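Local atomic coordinates of devB protein (Vibrio cholerae O1 biovar eltor str. N16961, PDB entry 1Y89), a protein that probably hydrolyses 6-phosphogluconolactone in the pentose phosphate pathway, as 6-phosphogluconolactonases of the devB type do. Residues P30-L35 with H63-D68; T129-W134 with A183-S188; I135-G140 with K179-A184. One frame throughout, in Å; residues are numbered along the deposited sequence.

Contact 1: P30-L35 with H63-D68; sequences PVHISL and HFWWGD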
# COMPACT_ATOMS: atom_id res chain seq x y z
N PRO A 30 -13.15 -13.34 14.55
CA PRO A 30 -12.00 -12.86 15.31
C PRO A 30 -10.85 -12.40 14.45
O PRO A 30 -10.49 -13.07 13.46
CB PRO A 30 -11.58 -14.06 16.17
CG PRO A 30 -12.79 -14.92 16.26
CD PRO A 30 -13.48 -14.75 14.91
N VAL A 31 -10.29 -11.26 14.83
CA VAL A 31 -9.11 -10.68 14.20
C VAL A 31 -8.14 -10.43 15.36
O VAL A 31 -8.48 -9.73 16.34
CB VAL A 31 -9.42 -9.35 13.45
CG1 VAL A 31 -8.11 -8.73 12.84
CG2 VAL A 31 -10.52 -9.57 12.38
N HIS A 32 -6.95 -11.03 15.26
CA HIS A 32 -5.92 -10.90 16.29
C HIS A 32 -4.90 -9.86 15.89
O HIS A 32 -4.21 -10.00 14.84
CB HIS A 32 -5.30 -12.27 16.54
CG HIS A 32 -6.26 -13.22 17.16
ND1 HIS A 32 -6.57 -13.17 18.51
CD2 HIS A 32 -7.05 -14.19 16.63
CE1 HIS A 32 -7.48 -14.10 18.78
NE2 HIS A 32 -7.78 -14.73 17.65
N ILE A 33 -4.82 -8.82 16.73
CA ILE A 33 -3.99 -7.65 16.46
C ILE A 33 -2.97 -7.50 17.59
O ILE A 33 -3.31 -7.57 18.77
CB ILE A 33 -4.84 -6.37 16.29
CG1 ILE A 33 -5.80 -6.58 15.08
CG2 ILE A 33 -3.90 -5.09 16.09
CD1 ILE A 33 -6.93 -5.64 15.04
N SER A 34 -1.71 -7.32 17.21
CA SER A 34 -0.64 -7.11 18.18
C SER A 34 -0.25 -5.61 18.24
O SER A 34 0.07 -5.00 17.20
CB SER A 34 0.56 -7.97 17.82
OG SER A 34 1.64 -7.68 18.70
N LEU A 35 -0.25 -5.05 19.45
CA LEU A 35 -0.01 -3.62 19.64
C LEU A 35 1.37 -3.34 20.18
O LEU A 35 1.82 -4.02 21.09
CB LEU A 35 -1.03 -3.05 20.62
CG LEU A 35 -2.52 -3.12 20.22
CD1 LEU A 35 -3.40 -2.57 21.34
CD2 LEU A 35 -2.75 -2.31 18.92
N HIS A 63 -9.28 -8.70 18.82
CA HIS A 63 -8.54 -9.18 19.98
C HIS A 63 -7.20 -8.48 20.01
O HIS A 63 -6.47 -8.49 19.01
CB HIS A 63 -8.34 -10.71 19.90
CG HIS A 63 -9.62 -11.46 20.09
ND1 HIS A 63 -9.94 -12.10 21.27
CD2 HIS A 63 -10.72 -11.57 19.29
CE1 HIS A 63 -11.15 -12.64 21.16
NE2 HIS A 63 -11.64 -12.32 19.98
N PHE A 64 -6.89 -7.84 21.13
CA PHE A 64 -5.63 -7.11 21.23
C PHE A 64 -4.65 -7.85 22.09
O PHE A 64 -4.99 -8.31 23.20
CB PHE A 64 -5.83 -5.69 21.80
CG PHE A 64 -6.52 -4.77 20.85
CD1 PHE A 64 -6.02 -4.55 19.57
CD2 PHE A 64 -7.68 -4.13 21.22
CE1 PHE A 64 -6.67 -3.68 18.67
CE2 PHE A 64 -8.35 -3.27 20.32
CZ PHE A 64 -7.83 -3.05 19.04
N TRP A 65 -3.43 -7.94 21.56
CA TRP A 65 -2.30 -8.54 22.24
C TRP A 65 -1.19 -7.50 22.14
O TRP A 65 -1.38 -6.49 21.47
CB TRP A 65 -1.86 -9.83 21.55
CG TRP A 65 -2.94 -10.86 21.40
CD1 TRP A 65 -3.97 -10.85 20.48
CD2 TRP A 65 -3.09 -12.06 22.15
NE1 TRP A 65 -4.76 -11.97 20.64
CE2 TRP A 65 -4.22 -12.75 21.63
CE3 TRP A 65 -2.36 -12.65 23.19
CZ2 TRP A 65 -4.66 -13.96 22.14
CZ3 TRP A 65 -2.79 -13.87 23.70
CH2 TRP A 65 -3.94 -14.51 23.17
N TRP A 66 -0.08 -7.75 22.83
CA TRP A 66 1.09 -6.87 22.82
C TRP A 66 2.31 -7.53 22.22
O TRP A 66 2.60 -8.70 22.56
CB TRP A 66 1.38 -6.32 24.24
CG TRP A 66 0.49 -5.13 24.46
CD1 TRP A 66 0.82 -3.80 24.30
CD2 TRP A 66 -0.90 -5.16 24.78
NE1 TRP A 66 -0.28 -3.02 24.51
CE2 TRP A 66 -1.36 -3.83 24.80
CE3 TRP A 66 -1.82 -6.20 25.05
CZ2 TRP A 66 -2.69 -3.49 25.11
CZ3 TRP A 66 -3.15 -5.87 25.34
CH2 TRP A 66 -3.58 -4.53 25.35
N GLY A 67 3.00 -6.82 21.31
CA GLY A 67 4.27 -7.36 20.78
C GLY A 67 5.33 -7.39 21.90
O GLY A 67 6.26 -8.20 21.90
N ASP A 68 5.21 -6.47 22.85
CA ASP A 68 6.05 -6.50 24.05
C ASP A 68 5.36 -5.69 25.15
O ASP A 68 4.47 -4.86 24.86
CB ASP A 68 7.51 -5.98 23.77
CG ASP A 68 7.59 -4.48 23.46
OD1 ASP A 68 6.76 -3.97 22.66
OD2 ASP A 68 8.52 -3.82 23.99
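The imidazole of His-63 has CE1 of His-32 over one face, 3.6 Å from its CG, and the backbone O of Val-31 at its edge. The two imidazoles run alongside each other with their planes 39° apart. At the edge of the His-32 ring sits the indole N-H of Trp-65: NE1 donates to His-32 ND1 over 3.0 Å, tilted a little out of both ring planes. All three rings belong to one aromatic cluster, which His-100 extends by stacking on Trp-65 and bonding to ND1 of His-63. On the other face of the sheet, Trp-66 takes CB of Leu-35 over its five-membered ring, 4.2 Å from the centroid.

The rings stand on neighbouring parallel strands of the central sheet of a Rossmann-like alpha/beta domain, joined through the helices between them. Their backbones pair from Val-31 O with His-63 N (2.8 Å) to Leu-35 N with Trp-65 O (2.7 Å). Gly-67 N then bonds Leu-35 O, at 3.0 Å. Beside Trp-66, on the face away from the histidines, CD1 of Phe-64 meets Ile-33 CB at 3.9 Å and Leu-35 CD1 at 3.7 Å. Helix 10-25 covers this side, Met-21 touching both Ile-33 and Phe-64. Ser-34 points to the histidine face; its first torsion, 175°, sets OG beside the carbonyl carbon, where NZ of Lys-176 bonds it.

Contact 2: T129-W134 with A183-S188; sequences TPVFDW and AAKRIS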
# COMPACT_ATOMS: atom_id res chain seq x y z
N THR A 129 2.76 -22.16 15.04
CA THR A 129 2.96 -20.77 15.41
C THR A 129 1.64 -20.02 15.21
O THR A 129 1.02 -20.13 14.14
CB THR A 129 4.08 -20.13 14.57
OG1 THR A 129 5.25 -20.97 14.63
CG2 THR A 129 4.41 -18.69 15.04
N PRO A 130 1.19 -19.27 16.25
CA PRO A 130 -0.00 -18.42 16.07
C PRO A 130 0.22 -17.43 14.94
O PRO A 130 1.30 -16.77 14.86
CB PRO A 130 -0.10 -17.66 17.40
CG PRO A 130 1.21 -17.86 18.09
CD PRO A 130 1.73 -19.17 17.62
N VAL A 131 -0.78 -17.31 14.08
CA VAL A 131 -0.70 -16.42 12.93
C VAL A 131 -1.52 -15.14 13.22
O VAL A 131 -2.74 -15.13 13.21
CB VAL A 131 -1.18 -17.15 11.66
CG1 VAL A 131 -1.25 -16.15 10.44
CG2 VAL A 131 -0.26 -18.38 11.37
N PHE A 132 -0.82 -14.05 13.54
CA PHE A 132 -1.50 -12.79 13.76
C PHE A 132 -2.04 -12.25 12.45
O PHE A 132 -1.41 -12.39 11.38
CB PHE A 132 -0.58 -11.76 14.44
CG PHE A 132 -0.56 -11.91 15.95
CD1 PHE A 132 0.19 -12.92 16.55
CD2 PHE A 132 -1.37 -11.10 16.74
CE1 PHE A 132 0.16 -13.12 17.94
CE2 PHE A 132 -1.42 -11.26 18.14
CZ PHE A 132 -0.66 -12.24 18.74
N ASP A 133 -3.21 -11.65 12.54
CA ASP A 133 -3.77 -10.93 11.39
C ASP A 133 -2.98 -9.66 11.12
O ASP A 133 -2.80 -9.28 9.96
CB ASP A 133 -5.25 -10.61 11.61
CG ASP A 133 -6.10 -11.85 11.67
OD1 ASP A 133 -6.44 -12.39 10.59
OD2 ASP A 133 -6.42 -12.30 12.78
N TRP A 134 -2.49 -9.03 12.19
CA TRP A 134 -1.84 -7.73 12.05
C TRP A 134 -0.99 -7.45 13.26
O TRP A 134 -1.46 -7.55 14.42
CB TRP A 134 -2.90 -6.64 11.94
CG TRP A 134 -2.38 -5.30 11.40
CD1 TRP A 134 -1.16 -5.05 10.80
CD2 TRP A 134 -3.10 -4.06 11.38
NE1 TRP A 134 -1.09 -3.72 10.41
CE2 TRP A 134 -2.27 -3.10 10.74
CE3 TRP A 134 -4.38 -3.67 11.85
CZ2 TRP A 134 -2.69 -1.75 10.54
CZ3 TRP A 134 -4.79 -2.34 11.65
CH2 TRP A 134 -3.94 -1.40 11.00
N ALA A 183 5.70 -15.04 11.22
CA ALA A 183 4.52 -15.85 10.88
C ALA A 183 3.23 -15.08 10.62
O ALA A 183 2.22 -15.65 10.17
CB ALA A 183 4.30 -16.91 11.99
N ALA A 184 3.24 -13.78 10.94
CA ALA A 184 2.02 -12.96 10.85
C ALA A 184 1.59 -12.69 9.40
O ALA A 184 2.43 -12.71 8.48
CB ALA A 184 2.21 -11.66 11.61
N LYS A 185 0.30 -12.46 9.19
CA LYS A 185 -0.19 -12.17 7.84
C LYS A 185 0.30 -10.79 7.36
O LYS A 185 0.46 -10.56 6.15
CB LYS A 185 -1.70 -12.21 7.79
CG LYS A 185 -2.26 -13.63 8.04
CD LYS A 185 -3.77 -13.56 8.16
CE LYS A 185 -4.40 -14.90 8.69
NZ LYS A 185 -5.89 -14.75 9.01
N ARG A 186 0.54 -9.90 8.32
CA ARG A 186 0.79 -8.50 8.03
C ARG A 186 1.50 -7.88 9.21
O ARG A 186 1.01 -8.00 10.35
CB ARG A 186 -0.54 -7.78 7.76
CG ARG A 186 -0.38 -6.25 7.53
CD ARG A 186 -1.77 -5.62 7.40
NE ARG A 186 -1.67 -4.18 7.12
CZ ARG A 186 -2.69 -3.33 7.18
NH1 ARG A 186 -3.91 -3.75 7.52
NH2 ARG A 186 -2.46 -2.04 6.91
N ILE A 187 2.66 -7.27 8.98
CA ILE A 187 3.32 -6.51 10.04
C ILE A 187 3.60 -5.14 9.48
O ILE A 187 3.89 -5.00 8.29
CB ILE A 187 4.62 -7.22 10.60
CG1 ILE A 187 5.78 -7.12 9.58
CG2 ILE A 187 4.34 -8.73 10.96
CD1 ILE A 187 7.15 -7.75 10.08
N SER A 188 3.51 -4.12 10.33
CA SER A 188 3.56 -2.75 9.87
C SER A 188 4.42 -1.97 10.82
O SER A 188 4.03 -1.76 11.97
CB SER A 188 2.15 -2.10 9.82
OG SER A 188 1.21 -2.89 9.11
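Arg-186 lies flat on the indole of Trp-134 where two parallel strands of the Rossmann-like sheet begin side by side. The guanidinium and ring planes are 12° apart, and CZ stands 3.9 Å from the centroid of the five-membered ring, an off-centre cation-pi contact. An extended chain, with CG anti to the backbone N (chi1 176°), runs along the indole and also lays CD over the same five-membered ring. Salt bridges to Asp-20 and Glu-226 and a hydrogen bond to Tyr-24 fix the guanidinium from outside, and a bound polyether molecule touches this arginine.

One salt bridge crosses the contact: Lys-185 NZ meets Asp-133 OD1 at 2.9 Å from above the carboxylate plane, while OD2 accepts the backbone N-H of His-32. The apolar contacts are small: Val-131 CG1 crosses the lysine chain at CG (3.6 Å), and Thr-129 CG2 touches Ala-183 CB at 3.5 Å.

Two further hydrogen bonds join the segments. In mid-contact Lys-185 N donates to Phe-132 O at 2.8 Å, nearly straight at 174°. At the far end Glu-226 also holds Ser-188 OG, and that hydroxyl oxygen accepts the indole N-H of Trp-134 in the ring plane, with NE1 to OG 2.8 Å.

Contact 3: I135-G140 with K179-A184; sequences ILLGVG and KVLQAA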
# COMPACT_ATOMS: atom_id res chain seq x y z
N ILE A 135 0.27 -7.09 13.03
CA ILE A 135 1.15 -6.70 14.12
C ILE A 135 1.63 -5.30 13.80
O ILE A 135 2.24 -5.06 12.72
CB ILE A 135 2.35 -7.69 14.27
CG1 ILE A 135 1.84 -9.14 14.50
CG2 ILE A 135 3.30 -7.25 15.41
CD1 ILE A 135 2.97 -10.19 14.71
N LEU A 136 1.38 -4.38 14.73
CA LEU A 136 1.88 -2.99 14.62
C LEU A 136 3.20 -2.94 15.38
O LEU A 136 3.27 -3.40 16.57
CB LEU A 136 0.90 -2.01 15.32
CG LEU A 136 -0.54 -1.99 14.74
CD1 LEU A 136 -1.31 -0.78 15.37
CD2 LEU A 136 -0.50 -1.85 13.26
N LEU A 137 4.23 -2.41 14.74
CA LEU A 137 5.58 -2.44 15.29
C LEU A 137 6.18 -1.06 15.30
O LEU A 137 5.81 -0.21 14.46
CB LEU A 137 6.51 -3.38 14.47
CG LEU A 137 6.08 -4.84 14.58
CD1 LEU A 137 6.86 -5.66 13.51
CD2 LEU A 137 6.38 -5.40 16.01
N GLY A 138 7.09 -0.84 16.26
CA GLY A 138 7.93 0.35 16.30
C GLY A 138 9.33 0.05 15.77
O GLY A 138 9.74 -1.13 15.63
N VAL A 139 10.07 1.13 15.49
CA VAL A 139 11.49 0.98 15.21
C VAL A 139 12.29 1.99 16.05
O VAL A 139 12.12 3.17 15.85
CB VAL A 139 11.80 1.20 13.72
CG1 VAL A 139 13.32 1.04 13.44
CG2 VAL A 139 10.98 0.24 12.87
N GLY A 140 13.14 1.52 16.97
CA GLY A 140 13.89 2.43 17.82
C GLY A 140 15.02 3.09 17.06
O GLY A 140 15.31 2.73 15.90
N LYS A 179 10.13 -15.12 15.43
CA LYS A 179 9.33 -16.16 14.80
C LYS A 179 7.85 -15.80 14.71
O LYS A 179 7.20 -16.06 13.68
CB LYS A 179 9.49 -17.44 15.63
CG LYS A 179 8.61 -18.56 15.24
CD LYS A 179 8.99 -19.76 16.16
CE LYS A 179 8.24 -20.97 15.79
NZ LYS A 179 8.72 -22.21 16.53
N VAL A 180 7.31 -15.23 15.79
CA VAL A 180 5.89 -14.84 15.74
C VAL A 180 5.67 -13.67 14.74
O VAL A 180 4.69 -13.66 13.95
CB VAL A 180 5.38 -14.45 17.15
CG1 VAL A 180 3.93 -13.96 17.09
CG2 VAL A 180 5.55 -15.69 18.11
N LEU A 181 6.55 -12.68 14.76
CA LEU A 181 6.45 -11.61 13.75
C LEU A 181 6.52 -12.11 12.31
O LEU A 181 5.74 -11.69 11.45
CB LEU A 181 7.52 -10.52 13.97
CG LEU A 181 7.28 -9.46 15.02
CD1 LEU A 181 6.77 -10.00 16.36
CD2 LEU A 181 8.63 -8.61 15.23
N GLN A 182 7.45 -13.02 12.05
CA GLN A 182 7.63 -13.59 10.73
C GLN A 182 6.42 -14.43 10.27
O GLN A 182 6.14 -14.52 9.06
CB GLN A 182 8.92 -14.45 10.74
CG GLN A 182 10.22 -13.64 10.89
CD GLN A 182 11.42 -14.51 11.29
OE1 GLN A 182 11.26 -15.54 11.95
NE2 GLN A 182 12.64 -14.06 10.94
N ALA A 183 5.70 -15.04 11.22
CA ALA A 183 4.52 -15.85 10.88
C ALA A 183 3.23 -15.08 10.62
O ALA A 183 2.22 -15.65 10.17
CB ALA A 183 4.30 -16.91 11.99
N ALA A 184 3.24 -13.78 10.94
CA ALA A 184 2.02 -12.96 10.85
C ALA A 184 1.59 -12.69 9.40
O ALA A 184 2.43 -12.71 8.48
CB ALA A 184 2.21 -11.66 11.61
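Ile-135 pushes its CD1 methyl against the end of helix 178-183, where it meets CB of Ala-184 at 3.5 Å. The same methyl lies 3.9 Å from CA of Leu-181 and equally far from the carbonyl O of Val-180, so it rests partly on helix backbone. One branch of Leu-181, CD1, approaches the Ile-135 CD1 methyl at 4.1 Å. Its other branch, CD2, turns to Leu-137 and comes within 3.8 Å of that residue's CD1, the two leucines meeting tip to tip. Leu-181 thus divides its two methyls between two residues of the strand. No hydrogen bond crosses the contact; it is wholly buried and its side-chain pairs are all apolar.

The extended chain of Ile-135, with CG1 anti to the carbonyl carbon (chi1 -57°) and CD1 anti to CA, carries its last methyl to the helix. Here a helix packs on one face of the parallel sheet of the Rossmann-like domain, its axis at 120° to strand 135-137 and 10.2 Å away. The chain passes from this helix almost directly into strand 186-191, which lies beside strand 134-137. Backbone bonds from Ile-135 to Arg-186 and Ser-188 hold the strand in place, and Ile-187 packs against Ile-135. Just past the helix, the hydroxyl of Ser-220 donates to the carbonyl O of Ala-184.

How the contacts relate
All three contacts are largely buried and meet in one sheet, but they bind different elements. Contact 1 pairs two neighbouring strands, and contact 2 pairs the entrances to two more; strand 134-137 lies between 31-35 and 186-191 and joins the sets, with Ser-34 N bonding Trp-134 O and Ser-188 N bonding Ile-135 O. Contact 3 instead lays a helix on that middle strand and shares Ala-183 and Ala-184 with contact 2. Chemistry follows place: regular backbone bonds and aromatic rings in contact 1, charged and stacked groups in contact 2, whose Lys-185 is exposed, and hydrocarbon alone between side chains in contact 3, closest to the chain's centre.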